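Local structure of ABC transporter binding protein AcbH (Actinoplanes, 3OO8) at residues A99-D111 with L305-L319. The protein binds beta-D-galactopyranose as the extracellular solute receptor of a bacterial ABC transporter. The protein carries 2 engineered substitutions. Sequence-based numbering, arbitrary orientation.
Sequences AQGLLTPIDDVWD and LPKKGKNAAAAKKVL
Ile106 packs against Leu305 and Leu319, and Val109 against Leu319, in the dense part of this contact. CG2 of Ile106 touches two leucine methyls, CD1 of Leu305 at 3.9 Å and CD1 of Leu319, the latter side chain lying at about a right angle to the isoleucine. Val109 splits its branches: CG1, anti to the backbone N (chi1 171°), faces CB of Leu319, while CG2, beside that N, rests 3.8 Å from CG of Lys316. Val135 of strand 134-147 touches Ile106, Val109 and Leu319, and Leu85 of strand 85-89 touches both leucines, so the helical pieces 107-111 and 312-319, running 37° apart, pack on the central sheet of one lobe of this class 2 solute-binding fold. Next to this apolar layer, Leu103 and Pro306 form a single beta bridge. Thr104 N gives a straight hydrogen bond to Leu305 O at 2.9 Å, and Lys307 N hydrogen-bonds Leu102 O at 2.8 Å from above the carbonyl plane. Water 1 also donates to Leu102 O and accepts from Lys308 N. The outer side is looser and polar. Lys307, bent at chi3 (-76°), brings NZ back to Gly101 O at 3.0 Å, the carbonyl of a Schellman glycine. Lys316 instead runs extended beyond CG past Val109, and its NZ forms a salt bridge with Asp108 OD2 at 2.8 Å, on the syn side of the carboxylate, while water 3 links the same nitrogen to Pro105 O. Val109 N comes from above the carboxylate plane to OD1 of Asp108 at 2.9 Å, the other oxygen of the group that Lys316 holds. A leucine in place of Lys316 would probably leave the Asp108 carboxylate without its cationic mate and break that water link.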
# COMPACT_ATOMS: atom_id res chain seq x y z
N ALA A 99 -5.40 17.70 9.80
CA ALA A 99 -6.65 18.49 9.87
C ALA A 99 -6.90 18.99 11.29
O ALA A 99 -7.48 20.06 11.49
CB ALA A 99 -7.81 17.64 9.41
N GLN A 100 -6.48 18.20 12.26
CA GLN A 100 -6.68 18.47 13.68
C GLN A 100 -5.70 19.46 14.29
O GLN A 100 -5.84 19.80 15.46
CB GLN A 100 -6.55 17.15 14.41
CG GLN A 100 -6.92 17.15 15.85
CD GLN A 100 -7.18 15.73 16.32
OE1 GLN A 100 -6.93 14.77 15.58
NE2 GLN A 100 -7.68 15.58 17.54
N GLY A 101 -4.68 19.84 13.53
CA GLY A 101 -3.66 20.77 13.99
C GLY A 101 -2.55 20.10 14.78
O GLY A 101 -1.84 20.77 15.52
N LEU A 102 -2.39 18.78 14.64
CA LEU A 102 -1.37 18.07 15.40
C LEU A 102 -0.01 17.98 14.72
O LEU A 102 0.95 17.52 15.33
CB LEU A 102 -1.82 16.63 15.73
CG LEU A 102 -3.08 16.51 16.61
CD1 LEU A 102 -3.43 15.04 16.89
CD2 LEU A 102 -2.85 17.28 17.89
N LEU A 103 0.05 18.38 13.46
CA LEU A 103 1.27 18.25 12.65
C LEU A 103 1.77 19.57 12.11
O LEU A 103 0.98 20.40 11.69
CB LEU A 103 1.04 17.29 11.49
CG LEU A 103 0.51 15.90 11.85
CD1 LEU A 103 0.41 15.11 10.56
CD2 LEU A 103 1.41 15.17 12.85
N THR A 104 3.09 19.76 12.11
CA THR A 104 3.68 20.96 11.54
C THR A 104 3.78 20.80 10.03
O THR A 104 4.28 19.78 9.56
CB THR A 104 5.08 21.18 12.15
OG1 THR A 104 4.91 21.53 13.53
CG2 THR A 104 5.81 22.32 11.47
N PRO A 105 3.26 21.76 9.25
CA PRO A 105 3.43 21.66 7.82
C PRO A 105 4.91 21.84 7.41
O PRO A 105 5.68 22.55 8.10
CB PRO A 105 2.56 22.80 7.27
CG PRO A 105 2.58 23.80 8.34
CD PRO A 105 2.63 23.05 9.64
N ILE A 106 5.30 21.16 6.34
CA ILE A 106 6.69 21.16 5.91
C ILE A 106 6.86 21.57 4.45
O ILE A 106 7.66 21.00 3.69
CB ILE A 106 7.36 19.79 6.21
CG1 ILE A 106 6.48 18.67 5.66
CG2 ILE A 106 7.48 19.59 7.72
CD1 ILE A 106 7.22 17.34 5.62
N ASP A 107 6.15 22.64 4.07
CA ASP A 107 6.24 23.14 2.72
C ASP A 107 7.68 23.57 2.47
O ASP A 107 8.15 23.50 1.34
CB ASP A 107 5.29 24.33 2.48
CG ASP A 107 3.83 23.95 2.61
OD1 ASP A 107 3.50 22.76 2.42
OD2 ASP A 107 3.00 24.84 2.85
N ASP A 108 8.34 24.09 3.50
CA ASP A 108 9.73 24.51 3.39
C ASP A 108 10.71 23.37 3.07
O ASP A 108 11.56 23.50 2.20
CB ASP A 108 10.19 25.38 4.57
CG ASP A 108 9.94 24.75 5.93
OD1 ASP A 108 9.42 23.60 6.06
OD2 ASP A 108 10.31 25.42 6.92
N VAL A 109 10.54 22.23 3.74
CA VAL A 109 11.29 21.03 3.41
C VAL A 109 11.06 20.66 1.95
O VAL A 109 12.00 20.35 1.22
CB VAL A 109 10.82 19.85 4.29
CG1 VAL A 109 11.45 18.52 3.82
CG2 VAL A 109 11.19 20.12 5.77
N TRP A 110 9.80 20.72 1.52
CA TRP A 110 9.43 20.35 0.16
C TRP A 110 9.93 21.30 -0.93
O TRP A 110 10.17 20.88 -2.06
CB TRP A 110 7.92 20.02 0.07
CG TRP A 110 7.62 18.58 0.49
CD1 TRP A 110 7.39 18.12 1.74
CD2 TRP A 110 7.55 17.46 -0.38
NE1 TRP A 110 7.16 16.74 1.71
CE2 TRP A 110 7.26 16.32 0.42
CE3 TRP A 110 7.73 17.30 -1.76
CZ2 TRP A 110 7.12 15.05 -0.12
CZ3 TRP A 110 7.59 16.03 -2.31
CH2 TRP A 110 7.28 14.91 -1.48
N ASP A 111 10.18 22.55 -0.56
CA ASP A 111 10.80 23.49 -1.49
C ASP A 111 12.20 22.96 -1.87
O ASP A 111 12.68 23.19 -2.98
CB ASP A 111 10.94 24.87 -0.82
CG ASP A 111 9.63 25.60 -0.65
OD1 ASP A 111 8.65 25.30 -1.36
OD2 ASP A 111 9.59 26.52 0.21
N LEU A 305 6.31 15.50 11.30
CA LEU A 305 6.85 16.43 12.29
C LEU A 305 5.74 16.86 13.28
O LEU A 305 4.93 17.75 12.95
CB LEU A 305 7.39 17.66 11.55
CG LEU A 305 8.51 18.51 12.23
CD1 LEU A 305 9.13 19.50 11.21
CD2 LEU A 305 8.00 19.23 13.50
N PRO A 306 5.70 16.25 14.47
CA PRO A 306 4.64 16.56 15.44
C PRO A 306 4.66 18.02 15.82
O PRO A 306 5.73 18.55 16.13
CB PRO A 306 5.01 15.70 16.64
CG PRO A 306 5.67 14.45 16.00
CD PRO A 306 6.52 15.11 14.92
N LYS A 307 3.51 18.69 15.70
CA LYS A 307 3.47 20.12 16.08
C LYS A 307 4.01 20.36 17.49
O LYS A 307 4.70 21.36 17.72
CB LYS A 307 2.05 20.71 15.97
CG LYS A 307 2.02 22.21 16.27
CD LYS A 307 0.64 22.83 16.16
CE LYS A 307 0.21 23.06 14.71
NZ LYS A 307 -1.21 23.56 14.61
N LYS A 308 3.71 19.47 18.43
CA LYS A 308 4.12 19.59 19.83
C LYS A 308 5.55 19.10 20.07
O LYS A 308 6.07 19.17 21.19
CB LYS A 308 3.12 18.92 20.79
CG LYS A 308 1.74 19.55 20.81
CD LYS A 308 0.92 19.02 22.00
CE LYS A 308 1.32 19.74 23.29
NZ LYS A 308 0.84 19.07 24.53
N GLY A 309 6.20 18.63 19.01
CA GLY A 309 7.60 18.22 19.13
C GLY A 309 8.49 19.43 19.34
O GLY A 309 8.11 20.57 19.06
N LYS A 310 9.70 19.18 19.84
CA LYS A 310 10.66 20.25 20.04
C LYS A 310 11.73 20.29 18.96
O LYS A 310 11.95 19.32 18.24
CB LYS A 310 11.27 20.13 21.44
CG LYS A 310 10.15 20.23 22.50
CD LYS A 310 10.67 20.36 23.92
CE LYS A 310 9.50 20.59 24.89
NZ LYS A 310 8.53 21.70 24.56
N ASN A 311 12.39 21.44 18.84
CA ASN A 311 13.49 21.60 17.91
C ASN A 311 13.11 21.39 16.45
O ASN A 311 13.76 20.64 15.71
CB ASN A 311 14.68 20.73 18.33
CG ASN A 311 16.00 21.30 17.86
OD1 ASN A 311 16.03 22.34 17.21
ND2 ASN A 311 17.09 20.60 18.16
N ALA A 312 12.06 22.08 16.00
CA ALA A 312 11.56 21.93 14.64
C ALA A 312 12.56 22.24 13.55
O ALA A 312 12.58 21.58 12.51
CB ALA A 312 10.26 22.77 14.43
N ALA A 313 13.38 23.28 13.74
CA ALA A 313 14.34 23.67 12.71
C ALA A 313 15.31 22.54 12.40
O ALA A 313 15.58 22.26 11.22
CB ALA A 313 15.10 24.94 13.15
N ALA A 314 15.82 21.90 13.45
CA ALA A 314 16.78 20.82 13.28
C ALA A 314 16.06 19.62 12.69
O ALA A 314 16.62 18.89 11.85
CB ALA A 314 17.45 20.46 14.62
N ALA A 315 14.81 19.43 13.11
CA ALA A 315 14.02 18.26 12.60
C ALA A 315 13.83 18.41 11.10
O ALA A 315 13.88 17.43 10.34
CB ALA A 315 12.67 18.19 13.32
N LYS A 316 13.60 19.63 10.64
CA LYS A 316 13.42 19.86 9.22
C LYS A 316 14.68 19.55 8.42
O LYS A 316 14.59 19.09 7.30
CB LYS A 316 12.94 21.30 8.96
CG LYS A 316 11.49 21.51 9.31
CD LYS A 316 11.10 23.00 9.20
CE LYS A 316 9.64 23.22 9.51
NZ LYS A 316 9.33 24.71 9.46
N LYS A 317 15.86 19.77 9.00
CA LYS A 317 17.09 19.45 8.26
C LYS A 317 17.20 17.95 8.08
O LYS A 317 17.62 17.48 7.03
CB LYS A 317 18.35 19.94 9.00
CG LYS A 317 18.49 21.46 9.07
CD LYS A 317 19.92 21.83 9.52
CE LYS A 317 20.99 21.35 8.53
NZ LYS A 317 22.39 21.81 8.81
N VAL A 318 16.79 17.22 9.12
CA VAL A 318 16.84 15.76 9.08
C VAL A 318 15.82 15.27 8.03
O VAL A 318 16.10 14.36 7.25
CB VAL A 318 16.67 15.11 10.47
CG1 VAL A 318 16.59 13.57 10.34
CG2 VAL A 318 17.87 15.44 11.36
N LEU A 319 14.63 15.87 8.01
CA LEU A 319 13.67 15.50 6.97
C LEU A 319 14.19 15.75 5.55
O LEU A 319 13.93 14.97 4.65
CB LEU A 319 12.34 16.23 7.17
CG LEU A 319 11.43 15.79 8.32
CD1 LEU A 319 10.21 16.72 8.46
CD2 LEU A 319 10.96 14.31 8.21
O HOH W 1 1.92 17.11 18.02
O HOH W 2 4.30 16.87 9.79
O HOH W 3 6.34 24.85 9.07